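Local coordinates for citrate synthase (Metallosphaera sedula, PDB 6ABX), which probably catalyses the condensation of oxaloacetate with acetyl-CoA and water to give citrate and CoA in the tricarboxylic acid cycle, at residues A[179-182]-A[183-187]; A[200-203]-A[204-208]; A[338-341]-A[342-346]. All coordinates share one frame; numbering follows the deposited sequence.

Interaction 1: residues A[179-182]-A[183-187]; sequences HEMN and ASTMA
Asn-182 stands just before helix 183-192, and its backbone O accepts from Met-186 N at 2.9 Å, starting the helical bonding pattern. The side chain caps the same helix. With CG held between the backbone N and the carbonyl carbon (chi1 40°), OD1 folds back over the first turn and takes Thr-185 N at 3.1 Å in a nearly straight bond. Two hydroxyls donate to the same oxygen: Ser-184 OG at 3.0 Å, tilted from the amide plane, and Thr-185 OG1 at 3.0 Å, well above it. This is an N-cap, and asparagine suits it because its short side chain can bring a carbonyl oxygen back to an amide N-H left without a partner in the first turn; here it belongs to the active site: Asn-182 and His-179 bind oxaloacetate, and His-179 ND1 bonds a citrate ion. The amide's other end is fixed too, ND2 donating to a bound water at 3.0 Å and weakly to His-179 O. That water also accepts from His-179 N and donates to Glu-180 O and to Thr-185 OG1, so the hydroxyl's position is set from two sides. Ser-184 OG is further bonded to His-214 and Trp-336. On the apolar side, the bent chain of Met-181 lays CE against Thr-185 CG2 at 3.8 Å.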
loop_
_atom_site.group_PDB
_atom_site.type_symbol
_atom_site.label_atom_id
_atom_site.label_comp_id
_atom_site.label_asym_id
_atom_site.label_seq_id
_atom_site.Cartn_x
_atom_site.Cartn_y
_atom_site.Cartn_z
ATOM N N HIS A 179 -16.872 -3.568 -2.292
ATOM C CA HIS A 179 -17.254 -3.905 -3.668
ATOM C C HIS A 179 -16.393 -5.071 -4.172
ATOM O O HIS A 179 -15.900 -5.002 -5.273
ATOM C CB HIS A 179 -17.239 -2.688 -4.557
ATOM C CG HIS A 179 -18.233 -2.747 -5.660
ATOM N ND1 HIS A 179 -17.865 -2.702 -6.994
ATOM C CD2 HIS A 179 -19.575 -2.968 -5.630
ATOM C CE1 HIS A 179 -18.955 -2.812 -7.752
ATOM N NE2 HIS A 179 -20.044 -2.946 -6.934
ATOM N N GLU A 180 -16.143 -6.050 -3.299
ATOM C CA GLU A 180 -15.427 -7.276 -3.697
ATOM C C GLU A 180 -13.988 -6.815 -4.082
ATOM O O GLU A 180 -13.289 -6.040 -3.366
ATOM C CB GLU A 180 -16.347 -8.001 -4.712
ATOM C CG GLU A 180 -16.370 -9.553 -4.625
ATOM C CD GLU A 180 -17.292 -10.407 -5.518
ATOM O OE1 GLU A 180 -18.229 -9.863 -6.151
ATOM O OE2 GLU A 180 -17.104 -11.697 -5.572
ATOM N N MET A 181 -13.480 -7.206 -5.245
ATOM C CA MET A 181 -12.061 -7.215 -5.474
ATOM C C MET A 181 -11.398 -6.077 -6.321
ATOM O O MET A 181 -10.531 -6.281 -7.132
ATOM C CB MET A 181 -11.788 -8.487 -6.256
ATOM C CG MET A 181 -10.411 -8.729 -6.272
ATOM S SD MET A 181 -9.607 -8.212 -4.764
ATOM C CE MET A 181 -10.371 -9.315 -3.527
ATOM N N ASN A 182 -11.596 -4.861 -6.003
ATOM C CA ASN A 182 -11.087 -3.822 -6.844
ATOM C C ASN A 182 -9.573 -3.655 -6.561
ATOM O O ASN A 182 -9.017 -4.299 -5.644
ATOM C CB ASN A 182 -11.905 -2.593 -6.485
ATOM C CG ASN A 182 -12.157 -2.494 -5.002
ATOM O OD1 ASN A 182 -11.276 -2.156 -4.218
ATOM N ND2 ASN A 182 -13.356 -2.876 -4.562
ATOM N N ALA A 183 -8.947 -2.719 -7.245
ATOM C CA ALA A 183 -7.501 -2.473 -7.106
ATOM C C ALA A 183 -7.108 -2.140 -5.664
ATOM O O ALA A 183 -6.048 -2.536 -5.226
ATOM C CB ALA A 183 -7.074 -1.361 -8.019
ATOM N N SER A 184 -7.883 -1.321 -4.945
ATOM C CA SER A 184 -7.527 -0.965 -3.577
ATOM C C SER A 184 -7.631 -2.172 -2.633
ATOM O O SER A 184 -6.738 -2.347 -1.782
ATOM C CB SER A 184 -8.278 0.241 -3.050
ATOM O OG SER A 184 -9.692 0.019 -2.982
ATOM N N THR A 185 -8.687 -2.967 -2.760
ATOM C CA THR A 185 -8.788 -4.175 -1.949
ATOM C C THR A 185 -7.617 -5.110 -2.281
ATOM O O THR A 185 -7.033 -5.672 -1.335
ATOM C CB THR A 185 -10.157 -4.840 -2.155
ATOM O OG1 THR A 185 -11.145 -3.871 -1.785
ATOM C CG2 THR A 185 -10.292 -6.134 -1.394
ATOM N N MET A 186 -7.237 -5.205 -3.545
ATOM C CA MET A 186 -6.085 -6.031 -3.918
ATOM C C MET A 186 -4.804 -5.493 -3.233
ATOM O O MET A 186 -3.974 -6.249 -2.756
ATOM C CB MET A 186 -5.925 -6.124 -5.436
ATOM C CG MET A 186 -4.729 -6.930 -5.913
ATOM S SD MET A 186 -4.890 -8.616 -5.359
ATOM C CE MET A 186 -3.522 -9.356 -6.253
ATOM N N ALA A 187 -4.593 -4.185 -3.198
ATOM C CA ALA A 187 -3.385 -3.624 -2.551
ATOM C C ALA A 187 -3.337 -4.037 -1.084
ATOM O O ALA A 187 -2.305 -4.450 -0.576
ATOM C CB ALA A 187 -3.365 -2.127 -2.696
HETATM O O HOH W 1 -13.910 -3.995 -1.788
#

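Interaction 2: residues A[200-203]-A[204-208]; sequences SSVV and AGISA
Val-203 and Ser-207 sit one turn apart on helix 198-209, a buried helix at the dimer interface, where Val-203 and Ala-204 each meet their own counterparts in the second subunit. Along this stretch Ala-204 N, Gly-205 N and Ile-206 N donate to the oxygens of Ser-200, Ser-201 and Val-202 in regular alpha-helical fashion. One carbonyl does double duty. Val-203 O receives Ser-207 N at 3.0 Å and also Ser-207 OG at 2.9 Å, the two donors arriving from opposite faces of the carbonyl plane. The hydroxyl lies 37° out of that plane, brought there because OG turns beside its own backbone N (chi1 -63°), pointing back along the helix. On another side of the helix, Val-202 CG1 meets Ile-206 CD1 at 3.9 Å, the two side chains crossing at a slant, while Ile-206 CG1 rests 3.4 Å from Val-202 O. Both branched side chains touch Trp-336 of helix 324-343. The small residues Ser-201, Ala-204 and Gly-205 belong to the side that lets helix 183-192 come near; Ser-201 OG bonds Cys-188 O there. Because its hydroxyl donates to a carbonyl of its own helix, Ser-207 can be buried at the interface with that donor satisfied, small enough to pack on Ser-200 of the second subunit.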
loop_
_atom_site.group_PDB
_atom_site.type_symbol
_atom_site.label_atom_id
_atom_site.label_comp_id
_atom_site.label_asym_id
_atom_site.label_seq_id
_atom_site.Cartn_x
_atom_site.Cartn_y
_atom_site.Cartn_z
ATOM N N SER A 200 -0.764 -1.097 7.895
ATOM C CA SER A 200 0.019 -1.157 6.646
ATOM C C SER A 200 -0.887 -1.510 5.468
ATOM O O SER A 200 -0.823 -0.876 4.402
ATOM C CB SER A 200 1.134 -2.162 6.771
ATOM O OG SER A 200 2.129 -1.716 7.674
ATOM N N SER A 201 -1.786 -2.485 5.680
ATOM C CA SER A 201 -2.766 -2.874 4.598
ATOM C C SER A 201 -3.608 -1.678 4.161
ATOM O O SER A 201 -3.743 -1.403 2.945
ATOM C CB SER A 201 -3.673 -4.020 4.994
ATOM O OG SER A 201 -2.900 -5.165 5.124
ATOM N N VAL A 202 -4.226 -1.019 5.142
ATOM C CA VAL A 202 -5.108 0.078 4.880
ATOM C C VAL A 202 -4.350 1.245 4.237
ATOM O O VAL A 202 -4.887 1.881 3.326
ATOM C CB VAL A 202 -5.913 0.516 6.109
ATOM C CG1 VAL A 202 -6.649 1.862 5.922
ATOM C CG2 VAL A 202 -6.897 -0.577 6.514
ATOM N N VAL A 203 -3.126 1.541 4.688
ATOM C CA VAL A 203 -2.298 2.546 4.048
ATOM C C VAL A 203 -2.118 2.223 2.561
ATOM O O VAL A 203 -2.255 3.146 1.712
ATOM C CB VAL A 203 -0.945 2.734 4.782
ATOM C CG1 VAL A 203 0.021 3.571 3.985
ATOM C CG2 VAL A 203 -1.166 3.318 6.172
ATOM N N ALA A 204 -1.876 0.957 2.203
ATOM C CA ALA A 204 -1.768 0.609 0.811
ATOM C C ALA A 204 -3.101 0.763 0.089
ATOM O O ALA A 204 -3.115 1.226 -1.046
ATOM C CB ALA A 204 -1.238 -0.782 0.657
ATOM N N GLY A 205 -4.227 0.395 0.739
ATOM C CA GLY A 205 -5.563 0.645 0.171
ATOM C C GLY A 205 -5.787 2.113 -0.221
ATOM O O GLY A 205 -6.185 2.428 -1.334
ATOM N N ILE A 206 -5.448 3.002 0.697
ATOM C CA ILE A 206 -5.592 4.460 0.482
ATOM C C ILE A 206 -4.699 4.927 -0.669
ATOM O O ILE A 206 -5.129 5.705 -1.558
ATOM C CB ILE A 206 -5.275 5.217 1.774
ATOM C CG1 ILE A 206 -6.303 4.892 2.856
ATOM C CG2 ILE A 206 -5.195 6.710 1.465
ATOM C CD1 ILE A 206 -5.898 5.350 4.238
ATOM N N SER A 207 -3.473 4.410 -0.676
ATOM C CA SER A 207 -2.497 4.736 -1.722
ATOM C C SER A 207 -3.061 4.377 -3.114
ATOM O O SER A 207 -2.938 5.156 -4.055
ATOM C CB SER A 207 -1.175 4.044 -1.449
ATOM O OG SER A 207 -0.609 4.517 -0.230
ATOM N N ALA A 208 -3.704 3.207 -3.262
ATOM C CA ALA A 208 -4.322 2.754 -4.525
ATOM C C ALA A 208 -5.577 3.569 -4.869
ATOM O O ALA A 208 -5.805 3.971 -6.005
ATOM C CB ALA A 208 -4.670 1.279 -4.451
#

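Interaction 3: residues A[338-341]-A[342-346]; sequences AHVD and EYLKD
Glu-342 OE1 is gripped by a salt bridge from Lys-13 and a hydrogen bond from Thr-15, and it lies 4.0 Å from His-339 ND1, which bonds the same lysine amine. The two side chains run alongside each other in the same direction, ring and carboxylate planes 73° apart; Glu-342 reaches this far because its chain is extended, CG anti to the backbone N (chi1 176°). The shared ammonium probably favours a charged carboxylate here. Beneath them the helix is regular, with Glu-342 N on Ala-338 O at 3.0 Å and Leu-344 N on Val-340 O at 3.0 Å. One turn apart, Val-340 CG1 and Leu-344 CD1 touch at 3.6 Å, the side chains parallel in direction, and Leu-344 CG sits over Val-340 O at 3.3 Å. An alanine in place of Leu-344 removes the CD1 that meets Val-340 CG1, and is likely to open a gap between Val-340 and Leu-112 of helix 112-134. Toward solvent, Asp-341 OD2 and Lys-345 NZ form a long salt bridge of 4.0 Å, spanned by a water that donates to the carboxylate and accepts from the amine; the flexible lysine bends back to make it. The last turns of helix 324-343 thus rest on helix 183-192 through Val-340 and Tyr-343, on helix 112-134 through Asp-341 and Leu-344, and on strand 11-15 through His-339 and Tyr-343.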
loop_
_atom_site.group_PDB
_atom_site.type_symbol
_atom_site.label_atom_id
_atom_site.label_comp_id
_atom_site.label_asym_id
_atom_site.label_seq_id
_atom_site.Cartn_x
_atom_site.Cartn_y
_atom_site.Cartn_z
ATOM N N ALA A 338 -12.402 -6.229 6.380
ATOM C CA ALA A 338 -13.142 -7.476 6.367
ATOM C C ALA A 338 -12.490 -8.444 5.393
ATOM O O ALA A 338 -12.352 -9.635 5.695
ATOM C CB ALA A 338 -14.598 -7.279 6.036
ATOM N N HIS A 339 -12.068 -7.941 4.236
ATOM C CA HIS A 339 -11.432 -8.810 3.237
ATOM C C HIS A 339 -10.112 -9.374 3.746
ATOM O O HIS A 339 -9.808 -10.563 3.409
ATOM C CB HIS A 339 -11.250 -8.087 1.891
ATOM C CG HIS A 339 -12.468 -8.194 1.051
ATOM N ND1 HIS A 339 -12.809 -9.382 0.366
ATOM C CD2 HIS A 339 -13.471 -7.322 0.836
ATOM C CE1 HIS A 339 -13.974 -9.192 -0.239
ATOM N NE2 HIS A 339 -14.379 -7.901 -0.004
ATOM N N VAL A 340 -9.303 -8.549 4.427
ATOM C CA VAL A 340 -8.036 -8.984 4.959
ATOM C C VAL A 340 -8.314 -10.060 6.016
ATOM O O VAL A 340 -7.686 -11.118 5.977
ATOM C CB VAL A 340 -7.197 -7.805 5.467
ATOM C CG1 VAL A 340 -5.972 -8.223 6.263
ATOM C CG2 VAL A 340 -6.784 -6.898 4.312
ATOM N N ASP A 341 -9.221 -9.770 6.951
ATOM C CA ASP A 341 -9.584 -10.747 8.045
ATOM C C ASP A 341 -9.963 -12.108 7.448
ATOM O O ASP A 341 -9.503 -13.154 7.933
ATOM C CB ASP A 341 -10.660 -10.159 8.943
ATOM C CG ASP A 341 -10.859 -10.873 10.271
ATOM O OD1 ASP A 341 -9.868 -11.295 10.888
ATOM O OD2 ASP A 341 -11.998 -10.938 10.701
ATOM N N GLU A 342 -10.774 -12.100 6.398
ATOM C CA GLU A 342 -11.241 -13.313 5.765
ATOM C C GLU A 342 -10.065 -14.078 5.154
ATOM O O GLU A 342 -9.960 -15.287 5.365
ATOM C CB GLU A 342 -12.296 -12.960 4.720
ATOM C CG GLU A 342 -12.784 -14.125 3.933
ATOM C CD GLU A 342 -13.796 -13.742 2.879
ATOM O OE1 GLU A 342 -13.413 -12.996 1.920
ATOM O OE2 GLU A 342 -14.964 -14.221 3.000
ATOM N N TYR A 343 -9.220 -13.371 4.403
ATOM C CA TYR A 343 -8.062 -13.973 3.685
ATOM C C TYR A 343 -7.099 -14.645 4.653
ATOM O O TYR A 343 -6.573 -15.757 4.347
ATOM C CB TYR A 343 -7.310 -12.895 2.898
ATOM C CG TYR A 343 -6.303 -13.460 1.931
ATOM C CD1 TYR A 343 -6.721 -14.047 0.758
ATOM C CD2 TYR A 343 -4.940 -13.364 2.166
ATOM C CE1 TYR A 343 -5.827 -14.617 -0.128
ATOM C CE2 TYR A 343 -4.034 -13.910 1.281
ATOM C CZ TYR A 343 -4.466 -14.502 0.113
ATOM O OH TYR A 343 -3.576 -15.070 -0.783
ATOM N N LEU A 344 -6.847 -13.981 5.785
ATOM C CA LEU A 344 -5.868 -14.410 6.752
ATOM C C LEU A 344 -6.329 -15.644 7.541
ATOM O O LEU A 344 -5.536 -16.145 8.337
ATOM C CB LEU A 344 -5.532 -13.290 7.733
ATOM C CG LEU A 344 -4.751 -12.117 7.127
ATOM C CD1 LEU A 344 -4.607 -11.017 8.150
ATOM C CD2 LEU A 344 -3.381 -12.558 6.598
ATOM N N LYS A 345 -7.584 -16.081 7.360
ATOM C CA LYS A 345 -8.024 -17.345 7.938
ATOM C C LYS A 345 -7.208 -18.487 7.320
ATOM O O LYS A 345 -7.074 -19.535 7.943
ATOM C CB LYS A 345 -9.500 -17.612 7.641
ATOM C CG LYS A 345 -10.464 -16.655 8.306
ATOM C CD LYS A 345 -10.225 -16.556 9.764
ATOM C CE LYS A 345 -11.497 -16.324 10.552
ATOM N NZ LYS A 345 -11.954 -14.925 10.416
ATOM N N ASP A 346 -6.711 -18.289 6.101
ATOM C CA ASP A 346 -5.871 -19.309 5.393
ATOM C C ASP A 346 -4.926 -18.555 4.446
ATOM O O ASP A 346 -5.105 -18.570 3.242
ATOM C CB ASP A 346 -6.741 -20.295 4.620
ATOM C CG ASP A 346 -5.959 -21.436 3.984
ATOM O OD1 ASP A 346 -4.885 -21.719 4.471
ATOM O OD2 ASP A 346 -6.448 -21.993 2.969
HETATM O O HOH W 2 -12.916 -12.778 12.281
#

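From the N terminus the three contacts come in series, none enclosing or crossing another, and each spans about one turn rather than closing a long loop. Interaction 1 leads from the loop after helix 163-174 into helix 183-192; interaction 2 lies on the next helix, 198-209, and the two helices pack closely, Ala-187 CB meeting Ala-208 CB at 4.0 Å. Interaction 3 comes much later, at the far end of helix 324-343, yet it returns to interaction 1 through Thr-185 and His-339, and it meets interaction 2 more loosely through Ser-201 and Val-340. Together they tie the citrate-binding loop to three helices, and all three reach the second subunit.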